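PDB 6LRH: Alr4995 protein from Nostoc sp., which acts as a bifunctional enzyme, an arginine dihydrolase that works on the guanidine group of arginine and an ornithine cyclodeaminase. Local coordinates for residues Asn219-Glu224 / Gly260-Leu265; Val227-Ala232 / Phe245-Thr250; Asp65-Ala70 / Thr253-Ala258. The protein carries 1 engineered substitution. One frame throughout, in Å; residues are numbered along the deposited sequence.

Overall arrangement
All three contacts lie in the dimethylarginine dimethylhydrolase-like part of the chain and differ in their distance from the substrate. Interactions 1 and 3 are buried and both touch the bound arginine, the former at its guanidinium group, the latter mainly along its amino end and aliphatic chain; their centres are about 11 Å apart. Interaction 1 works through side-chain and backbone hydrogen bonds, whereas interaction 3 has apolar packing between its segments and polar bonds to the ligand. Interaction 2, about 9 Å from interaction 1 between centres, is regular parallel pairing that runs from a buried core to the surface. Strands 221-222 and 226-229 are neighbours in one sheet, so interactions 1 and 2 share that framework.

Interaction 1 of 3, residues Asn219-Glu224 / Gly260-Leu265; sequences NTVNVE and GAAKAL. Engineered in segment 260-265: Ala264 (natural residue Cys). With ARG (arginine), chain C.
Asn219, in the loop leading into strand 221-222, binds the loop carrying Ala264, part of the arginine pocket in this domain of the guanidino-group-modifying enzyme (GME) superfamily. Asn219 CB packs against Ala261 CB at 3.9 Å. Beyond CG the amide divides the work. OD1 accepts from two backbone amides that approach from opposite faces of its plane: Ala261 N at 2.9 Å, and Ala264 N at 3.3 Å from Asn219 OD1, the latter standing 38° out of that plane. Asn219 ND2 lies 3.7 Å from Lys263 CB and gives its hydrogen bond to the carbonyl of Asp170, a residue that also binds the ligand. An asparagine suits this spot because it offers an acceptor and a donor on one short, flat group. A leucine in its place would probably leave the amides of Ala261 and Ala264 and the carbonyl of Asp170 without their mates, letting the loop shift beside the substrate. The backbone adds a further tie, Lys263 N to Asn219 O at 3.1 Å, and a water donates to that same oxygen. With CG anti to the backbone N (chi1 -166°), the extended Lys263 chain runs past the Thr220 carbonyl, to which NZ makes only a weak bond. Val221 CG2 rests on Lys263 CA. Ala264 is engineered, replacing the natural cysteine, and its CB sits 3.3 Å from CZ of the arginine.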
loop_
_atom_site.group_PDB
_atom_site.type_symbol
_atom_site.label_atom_id
_atom_site.label_comp_id
_atom_site.label_asym_id
_atom_site.label_seq_id
_atom_site.Cartn_x
_atom_site.Cartn_y
_atom_site.Cartn_z
ATOM N N ASN A 219 -38.451 -22.030 -3.941
ATOM C CA ASN A 219 -39.252 -22.688 -2.922
ATOM C C ASN A 219 -40.676 -22.873 -3.415
ATOM O O ASN A 219 -41.617 -22.379 -2.845
ATOM C CB ASN A 219 -39.203 -21.891 -1.627
ATOM C CG ASN A 219 -39.336 -22.753 -0.408
ATOM O OD1 ASN A 219 -40.090 -22.445 0.493
ATOM N ND2 ASN A 219 -38.603 -23.851 -0.380
ATOM N N THR A 220 -40.804 -23.636 -4.485
ATOM C CA THR A 220 -42.013 -23.711 -5.290
ATOM C C THR A 220 -42.705 -25.060 -5.156
ATOM O O THR A 220 -42.053 -26.083 -5.080
ATOM C CB THR A 220 -41.663 -23.439 -6.774
ATOM O OG1 THR A 220 -41.638 -22.033 -7.005
ATOM C CG2 THR A 220 -42.649 -24.048 -7.705
ATOM N N VAL A 221 -44.031 -25.050 -5.104
ATOM C CA VAL A 221 -44.791 -26.283 -5.122
ATOM C C VAL A 221 -45.306 -26.533 -6.526
ATOM O O VAL A 221 -45.984 -25.691 -7.098
ATOM C CB VAL A 221 -45.979 -26.250 -4.140
ATOM C CG1 VAL A 221 -46.749 -27.543 -4.203
ATOM C CG2 VAL A 221 -45.507 -25.979 -2.745
ATOM N N ASN A 222 -44.971 -27.693 -7.070
ATOM C CA ASN A 222 -45.394 -28.084 -8.405
ATOM C C ASN A 222 -46.288 -29.313 -8.343
ATOM O O ASN A 222 -45.920 -30.343 -7.786
ATOM C CB ASN A 222 -44.154 -28.318 -9.280
ATOM C CG ASN A 222 -44.472 -28.885 -10.658
ATOM O OD1 ASN A 222 -43.800 -29.808 -11.105
ATOM N ND2 ASN A 222 -45.458 -28.321 -11.340
ATOM N N VAL A 223 -47.497 -29.191 -8.874
ATOM C CA VAL A 223 -48.375 -30.341 -8.916
ATOM C C VAL A 223 -48.236 -31.038 -10.288
ATOM O O VAL A 223 -47.479 -32.017 -10.408
ATOM C CB VAL A 223 -49.829 -29.952 -8.559
ATOM C CG1 VAL A 223 -49.846 -29.384 -7.157
ATOM C CG2 VAL A 223 -50.413 -28.928 -9.512
ATOM N N GLU A 224 -48.913 -30.550 -11.318
ATOM C CA GLU A 224 -48.718 -31.107 -12.640
ATOM C C GLU A 224 -48.095 -30.028 -13.502
ATOM O O GLU A 224 -46.883 -29.938 -13.588
ATOM C CB GLU A 224 -50.031 -31.619 -13.214
ATOM C CG GLU A 224 -50.721 -32.629 -12.305
ATOM C CD GLU A 224 -51.319 -33.803 -13.056
ATOM O OE1 GLU A 224 -52.319 -33.609 -13.782
ATOM O OE2 GLU A 224 -50.791 -34.926 -12.912
ATOM N N GLY A 260 -38.754 -19.613 5.326
ATOM C CA GLY A 260 -39.458 -20.522 4.445
ATOM C C GLY A 260 -40.528 -19.876 3.593
ATOM O O GLY A 260 -40.985 -18.808 3.911
ATOM N N ALA A 261 -40.908 -20.531 2.505
ATOM C CA ALA A 261 -42.033 -20.091 1.688
ATOM C C ALA A 261 -43.005 -21.241 1.401
ATOM O O ALA A 261 -43.261 -22.065 2.264
ATOM C CB ALA A 261 -41.550 -19.489 0.412
ATOM N N ALA A 262 -43.540 -21.290 0.189
ATOM C CA ALA A 262 -44.552 -22.276 -0.194
ATOM C C ALA A 262 -44.122 -23.723 -0.014
ATOM O O ALA A 262 -44.795 -24.481 0.675
ATOM C CB ALA A 262 -44.969 -22.053 -1.620
ATOM N N LYS A 263 -43.016 -24.122 -0.630
ATOM C CA LYS A 263 -42.634 -25.529 -0.583
ATOM C C LYS A 263 -42.212 -25.985 0.796
ATOM O O LYS A 263 -42.347 -27.148 1.111
ATOM C CB LYS A 263 -41.517 -25.830 -1.565
ATOM C CG LYS A 263 -41.327 -27.297 -1.780
ATOM C CD LYS A 263 -40.319 -27.555 -2.837
ATOM C CE LYS A 263 -40.584 -28.834 -3.562
ATOM N NZ LYS A 263 -40.076 -28.656 -4.942
ATOM N N ALA A 264 -41.706 -25.072 1.613
ATOM C CA ALA A 264 -41.348 -25.369 2.994
ATOM C C ALA A 264 -42.567 -25.697 3.858
ATOM O O ALA A 264 -42.455 -26.424 4.828
ATOM C CB ALA A 264 -40.606 -24.230 3.581
ATOM N N LEU A 265 -43.728 -25.171 3.492
ATOM C CA LEU A 265 -44.950 -25.396 4.246
ATOM C C LEU A 265 -45.726 -26.648 3.823
ATOM O O LEU A 265 -46.838 -26.860 4.257
ATOM C CB LEU A 265 -45.866 -24.183 4.120
ATOM C CG LEU A 265 -45.348 -22.885 4.714
ATOM C CD1 LEU A 265 -46.101 -21.695 4.163
ATOM C CD2 LEU A 265 -45.474 -22.945 6.206
HETATM N N ARG C . -37.218 -21.877 10.926
HETATM C CA ARG C . -37.067 -23.068 10.097
HETATM C C ARG C . -35.660 -23.580 10.189
HETATM O O ARG C . -34.712 -22.827 10.349
HETATM C CB ARG C . -37.429 -22.793 8.635
HETATM C CG ARG C . -37.457 -24.043 7.801
HETATM C CD ARG C . -37.593 -23.786 6.340
HETATM N NE ARG C . -37.787 -25.036 5.621
HETATM C CZ ARG C . -37.524 -25.215 4.335
HETATM N NH1 ARG C . -37.750 -26.387 3.782
HETATM N NH2 ARG C . -37.046 -24.227 3.604
HETATM O OXT ARG C . -35.447 -24.767 10.105
HETATM O O HOH W 1 -42.562 -19.985 -2.731
#

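Interaction 2 of 3, residues Val227-Ala232 / Phe245-Thr250; sequences VIMNKA and FQVLET
Val227 sits at the close-packed end of this contact, its two methyls each taking a different neighbour. Val227 CG1, anti to the carbonyl carbon (chi1 -58°), meets Phe245 CD2 at 3.7 Å, and Val227 CG2 meets Val247 CG2 at 3.9 Å. Further along the same face, Met229 bends at its thioether so that its CE reaches Val247 CG1 at 4.1 Å. Leu240 of helix 234-242 covers Val227, Met229 and Val247; branched and flexible apolar chains fill such an interface well. Ile228 and Leu248 point to the other face, toward helix 34-48. The two strands and helix 234-242 form a beta-alpha-beta unit, the strands parallel and the axes of their short segments at 24° to each other. Leu248 uses both its backbone groups on this partner: its N donates to Val227 O at 2.9 Å and its O accepts from Met229 N at 3.0 Å. Val227 N to Gln246 O and Thr250 N to Met229 O extend the pairing at either end. The outer side is more polar. Gln246 is exposed, its CB pointing away from segment 227-232. Glu249 OE1 accepts from Ala232 N on its anti side (2.6 Å), while OE2 forms a salt bridge with Lys237. Looser is Lys231, bent at chi2 (63°) and also packed on Pro697 of a neighbouring subunit: its NZ stays 3.5 Å from Glu249 OE1, a weak salt bridge.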
loop_
_atom_site.group_PDB
_atom_site.type_symbol
_atom_site.label_atom_id
_atom_site.label_comp_id
_atom_site.label_asym_id
_atom_site.label_seq_id
_atom_site.Cartn_x
_atom_site.Cartn_y
_atom_site.Cartn_z
ATOM N N VAL A 227 -47.310 -24.272 -10.914
ATOM C CA VAL A 227 -46.287 -23.955 -9.927
ATOM C C VAL A 227 -46.806 -22.851 -9.035
ATOM O O VAL A 227 -47.320 -21.866 -9.490
ATOM C CB VAL A 227 -44.913 -23.571 -10.572
ATOM C CG1 VAL A 227 -44.401 -24.692 -11.450
ATOM C CG2 VAL A 227 -44.990 -22.317 -11.364
ATOM N N ILE A 228 -46.723 -23.071 -7.738
ATOM C CA ILE A 228 -47.137 -22.085 -6.755
ATOM C C ILE A 228 -45.928 -21.478 -6.065
ATOM O O ILE A 228 -45.079 -22.194 -5.542
ATOM C CB ILE A 228 -48.057 -22.708 -5.677
ATOM C CG1 ILE A 228 -49.178 -23.521 -6.319
ATOM C CG2 ILE A 228 -48.630 -21.638 -4.782
ATOM C CD1 ILE A 228 -49.935 -24.380 -5.334
ATOM N N MET A 229 -45.846 -20.155 -6.056
ATOM C CA MET A 229 -44.839 -19.499 -5.243
ATOM C C MET A 229 -45.324 -18.199 -4.636
ATOM O O MET A 229 -46.470 -17.808 -4.785
ATOM C CB MET A 229 -43.573 -19.260 -6.056
ATOM C CG MET A 229 -43.778 -18.485 -7.311
ATOM S SD MET A 229 -42.369 -18.628 -8.406
ATOM C CE MET A 229 -42.974 -19.869 -9.516
ATOM N N ASN A 230 -44.410 -17.561 -3.922
ATOM C CA ASN A 230 -44.615 -16.306 -3.228
ATOM C C ASN A 230 -44.678 -15.138 -4.188
ATOM O O ASN A 230 -45.675 -14.446 -4.270
ATOM C CB ASN A 230 -43.483 -16.132 -2.213
ATOM C CG ASN A 230 -43.450 -14.776 -1.582
ATOM O OD1 ASN A 230 -44.379 -14.369 -0.904
ATOM N ND2 ASN A 230 -42.344 -14.079 -1.764
ATOM N N LYS A 231 -43.610 -14.948 -4.941
ATOM C CA LYS A 231 -43.483 -13.808 -5.828
ATOM C C LYS A 231 -42.575 -14.191 -6.965
ATOM O O LYS A 231 -41.568 -14.846 -6.752
ATOM C CB LYS A 231 -42.930 -12.589 -5.082
ATOM C CG LYS A 231 -42.699 -11.350 -5.950
ATOM C CD LYS A 231 -44.005 -10.842 -6.526
ATOM C CE LYS A 231 -43.794 -9.710 -7.524
ATOM N NZ LYS A 231 -44.922 -9.649 -8.498
ATOM N N ALA A 232 -42.949 -13.791 -8.175
ATOM C CA ALA A 232 -42.174 -14.095 -9.369
ATOM C C ALA A 232 -42.000 -12.856 -10.221
ATOM O O ALA A 232 -42.948 -12.125 -10.449
ATOM C CB ALA A 232 -42.837 -15.180 -10.162
ATOM N N PHE A 245 -45.827 -24.078 -18.005
ATOM C CA PHE A 245 -46.292 -24.060 -16.633
ATOM C C PHE A 245 -47.213 -22.877 -16.413
ATOM O O PHE A 245 -47.073 -21.845 -17.050
ATOM C CB PHE A 245 -45.119 -23.998 -15.649
ATOM C CG PHE A 245 -44.320 -25.263 -15.563
ATOM C CD1 PHE A 245 -43.152 -25.410 -16.290
ATOM C CD2 PHE A 245 -44.726 -26.295 -14.748
ATOM C CE1 PHE A 245 -42.418 -26.566 -16.212
ATOM C CE2 PHE A 245 -43.993 -27.456 -14.665
ATOM C CZ PHE A 245 -42.840 -27.594 -15.394
ATOM N N GLN A 246 -48.172 -23.039 -15.519
ATOM C CA GLN A 246 -49.035 -21.940 -15.143
ATOM C C GLN A 246 -48.633 -21.471 -13.749
ATOM O O GLN A 246 -48.558 -22.270 -12.837
ATOM C CB GLN A 246 -50.498 -22.362 -15.191
ATOM C CG GLN A 246 -51.434 -21.278 -14.747
ATOM C CD GLN A 246 -52.880 -21.714 -14.703
ATOM O OE1 GLN A 246 -53.189 -22.850 -14.356
ATOM N NE2 GLN A 246 -53.775 -20.806 -15.051
ATOM N N VAL A 247 -48.362 -20.180 -13.593
ATOM C CA VAL A 247 -47.788 -19.656 -12.362
ATOM C C VAL A 247 -48.843 -19.057 -11.427
ATOM O O VAL A 247 -49.657 -18.251 -11.830
ATOM C CB VAL A 247 -46.700 -18.587 -12.679
ATOM C CG1 VAL A 247 -46.120 -17.986 -11.406
ATOM C CG2 VAL A 247 -45.607 -19.178 -13.528
ATOM N N LEU A 248 -48.835 -19.460 -10.169
ATOM C CA LEU A 248 -49.765 -18.897 -9.208
ATOM C C LEU A 248 -49.029 -18.261 -8.049
ATOM O O LEU A 248 -48.351 -18.935 -7.293
ATOM C CB LEU A 248 -50.723 -19.969 -8.695
ATOM C CG LEU A 248 -51.564 -20.702 -9.735
ATOM C CD1 LEU A 248 -52.509 -21.669 -9.070
ATOM C CD2 LEU A 248 -52.337 -19.725 -10.628
ATOM N N GLU A 249 -49.174 -16.956 -7.903
ATOM C CA GLU A 249 -48.530 -16.246 -6.813
ATOM C C GLU A 249 -49.455 -16.051 -5.638
ATOM O O GLU A 249 -50.605 -15.673 -5.807
ATOM C CB GLU A 249 -48.037 -14.889 -7.269
ATOM C CG GLU A 249 -46.969 -14.908 -8.309
ATOM C CD GLU A 249 -46.583 -13.507 -8.695
ATOM O OE1 GLU A 249 -45.451 -13.085 -8.381
ATOM O OE2 GLU A 249 -47.422 -12.813 -9.307
ATOM N N THR A 250 -48.929 -16.305 -4.446
ATOM C CA THR A 250 -49.649 -16.089 -3.202
ATOM C C THR A 250 -48.644 -15.581 -2.150
ATOM O O THR A 250 -47.573 -16.136 -1.971
ATOM C CB THR A 250 -50.400 -17.386 -2.768
ATOM O OG1 THR A 250 -51.329 -17.104 -1.713
ATOM C CG2 THR A 250 -49.451 -18.506 -2.358
#

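Interaction 3 of 3, residues Asp65-Ala70 / Thr253-Ala258; sequences DLVFTA and TEFLKA. With ARG (arginine), chain C.
The alpha-amino nitrogen of the bound arginine is gripped by Asp65 and Ala258, one from each segment: Asp65 OD2 lies 2.8 Å from that nitrogen, and Ala258 O 3.3 Å from it. A carboxylate and a backbone carbonyl suit an amino group that is probably charged, at this end of the pocket in a GME-superfamily domain. Tyr19 also bonds to Asp65 OD2, and Asn22, itself a ligand contact, to Ala258 O, helping to fix both acceptors. Between the two segments themselves the contact is apolar. Asp65 belongs to a 3-10 turn, and Phe68 is the centre of an inverse gamma turn that follows. With CG anti to the carbonyl carbon (chi1 -61°), the Phe68 ring walls the ligand: arginine CB lies over one face, 3.7 Å from Phe68 CD2, and Val67 CG2 above the opposite face, toward its rim. Ala258 CB meets the ring edge 4.0 Å from Phe68 CE2, its small methyl letting the segment come close. Asp65 OD1 lies in the ring plane at its edge. Phe68 CZ comes up to the edge of the Phe255 ring, and Phe68 CE1 is 4.3 Å from Phe255 CB. Beside them Val67 CG2 approaches Phe255 CE2 obliquely, at 4.5 Å.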
loop_
_atom_site.group_PDB
_atom_site.type_symbol
_atom_site.label_atom_id
_atom_site.label_comp_id
_atom_site.label_asym_id
_atom_site.label_seq_id
_atom_site.Cartn_x
_atom_site.Cartn_y
_atom_site.Cartn_z
ATOM N N ASP A 65 -41.963 -23.738 14.450
ATOM C CA ASP A 65 -41.546 -24.163 13.119
ATOM C C ASP A 65 -42.169 -25.487 12.699
ATOM O O ASP A 65 -41.838 -26.031 11.658
ATOM C CB ASP A 65 -40.023 -24.255 13.037
ATOM C CG ASP A 65 -39.352 -22.886 12.831
ATOM O OD1 ASP A 65 -39.915 -22.015 12.137
ATOM O OD2 ASP A 65 -38.242 -22.674 13.361
ATOM N N LEU A 66 -43.095 -26.004 13.489
ATOM C CA LEU A 66 -43.789 -27.209 13.071
ATOM C C LEU A 66 -44.588 -26.942 11.786
ATOM O O LEU A 66 -44.910 -27.868 11.056
ATOM C CB LEU A 66 -44.701 -27.737 14.183
ATOM C CG LEU A 66 -45.237 -29.175 14.106
ATOM C CD1 LEU A 66 -44.188 -30.189 14.443
ATOM C CD2 LEU A 66 -46.412 -29.352 15.024
ATOM N N VAL A 67 -44.881 -25.679 11.492
ATOM C CA VAL A 67 -45.600 -25.359 10.256
ATOM C C VAL A 67 -44.825 -25.758 9.010
ATOM O O VAL A 67 -45.413 -25.971 7.965
ATOM C CB VAL A 67 -45.957 -23.867 10.154
ATOM C CG1 VAL A 67 -46.914 -23.493 11.233
ATOM C CG2 VAL A 67 -44.719 -23.020 10.220
ATOM N N PHE A 68 -43.512 -25.873 9.126
ATOM C CA PHE A 68 -42.688 -26.231 7.983
ATOM C C PHE A 68 -42.544 -27.733 7.884
ATOM O O PHE A 68 -41.512 -28.304 8.196
ATOM C CB PHE A 68 -41.317 -25.568 8.069
ATOM C CG PHE A 68 -41.376 -24.088 8.070
ATOM C CD1 PHE A 68 -41.817 -23.406 6.953
ATOM C CD2 PHE A 68 -41.002 -23.367 9.186
ATOM C CE1 PHE A 68 -41.884 -22.035 6.950
ATOM C CE2 PHE A 68 -41.067 -21.990 9.184
ATOM C CZ PHE A 68 -41.501 -21.324 8.067
ATOM N N THR A 69 -43.613 -28.358 7.429
ATOM C CA THR A 69 -43.703 -29.796 7.323
ATOM C C THR A 69 -42.732 -30.377 6.286
ATOM O O THR A 69 -42.515 -31.574 6.247
ATOM C CB THR A 69 -45.148 -30.194 6.996
ATOM O OG1 THR A 69 -45.508 -29.713 5.704
ATOM C CG2 THR A 69 -46.067 -29.569 7.970
ATOM N N ALA A 70 -42.121 -29.523 5.472
ATOM C CA ALA A 70 -41.159 -29.994 4.485
ATOM C C ALA A 70 -39.974 -30.672 5.133
ATOM O O ALA A 70 -39.298 -31.474 4.500
ATOM C CB ALA A 70 -40.691 -28.870 3.634
ATOM N N THR A 253 -44.966 -13.742 3.053
ATOM C CA THR A 253 -43.893 -12.950 3.625
ATOM C C THR A 253 -43.711 -13.161 5.116
ATOM O O THR A 253 -42.621 -12.979 5.617
ATOM C CB THR A 253 -44.121 -11.459 3.366
ATOM O OG1 THR A 253 -45.275 -11.008 4.082
ATOM C CG2 THR A 253 -44.340 -11.231 1.918
ATOM N N GLU A 254 -44.765 -13.557 5.825
ATOM C CA GLU A 254 -44.656 -13.770 7.267
ATOM C C GLU A 254 -43.855 -15.013 7.568
ATOM O O GLU A 254 -43.363 -15.198 8.675
ATOM C CB GLU A 254 -46.028 -13.876 7.920
ATOM C CG GLU A 254 -46.866 -12.615 7.865
ATOM C CD GLU A 254 -46.159 -11.389 8.423
ATOM O OE1 GLU A 254 -45.741 -11.407 9.596
ATOM O OE2 GLU A 254 -46.021 -10.399 7.675
ATOM N N PHE A 255 -43.732 -15.871 6.570
ATOM C CA PHE A 255 -42.996 -17.108 6.721
ATOM C C PHE A 255 -41.577 -16.940 6.200
ATOM O O PHE A 255 -40.677 -17.628 6.638
ATOM C CB PHE A 255 -43.736 -18.250 6.017
ATOM C CG PHE A 255 -45.108 -18.482 6.565
ATOM C CD1 PHE A 255 -46.203 -17.878 5.998
ATOM C CD2 PHE A 255 -45.296 -19.270 7.679
ATOM C CE1 PHE A 255 -47.453 -18.068 6.518
ATOM C CE2 PHE A 255 -46.541 -19.454 8.200
ATOM C CZ PHE A 255 -47.624 -18.853 7.612
ATOM N N LEU A 256 -41.381 -16.000 5.283
ATOM C CA LEU A 256 -40.038 -15.632 4.854
ATOM C C LEU A 256 -39.236 -15.072 6.008
ATOM O O LEU A 256 -38.020 -15.141 6.011
ATOM C CB LEU A 256 -40.072 -14.604 3.730
ATOM C CG LEU A 256 -39.831 -15.133 2.325
ATOM C CD1 LEU A 256 -41.099 -15.720 1.729
ATOM C CD2 LEU A 256 -39.295 -14.026 1.476
ATOM N N LYS A 257 -39.926 -14.501 6.983
ATOM C CA LYS A 257 -39.257 -13.987 8.158
ATOM C C LYS A 257 -38.627 -15.110 8.985
ATOM O O LYS A 257 -37.728 -14.860 9.778
ATOM C CB LYS A 257 -40.229 -13.186 9.008
ATOM C CG LYS A 257 -40.839 -12.043 8.296
ATOM C CD LYS A 257 -41.612 -11.200 9.248
ATOM C CE LYS A 257 -42.662 -10.376 8.546
ATOM N NZ LYS A 257 -43.642 -9.846 9.514
ATOM N N ALA A 258 -39.089 -16.344 8.788
ATOM C CA ALA A 258 -38.482 -17.487 9.452
ATOM C C ALA A 258 -37.615 -18.309 8.511
ATOM O O ALA A 258 -37.009 -19.280 8.910
ATOM C CB ALA A 258 -39.549 -18.355 10.073
HETATM N N ARG C . -37.218 -21.877 10.926
HETATM C CA ARG C . -37.067 -23.068 10.097
HETATM C C ARG C . -35.660 -23.580 10.189
HETATM O O ARG C . -34.712 -22.827 10.349
HETATM C CB ARG C . -37.429 -22.793 8.635
HETATM C CG ARG C . -37.457 -24.043 7.801
HETATM C CD ARG C . -37.593 -23.786 6.340
HETATM N NE ARG C . -37.787 -25.036 5.621
HETATM C CZ ARG C . -37.524 -25.215 4.335
HETATM N NH1 ARG C . -37.750 -26.387 3.782
HETATM N NH2 ARG C . -37.046 -24.227 3.604
HETATM O OXT ARG C . -35.447 -24.767 10.105
#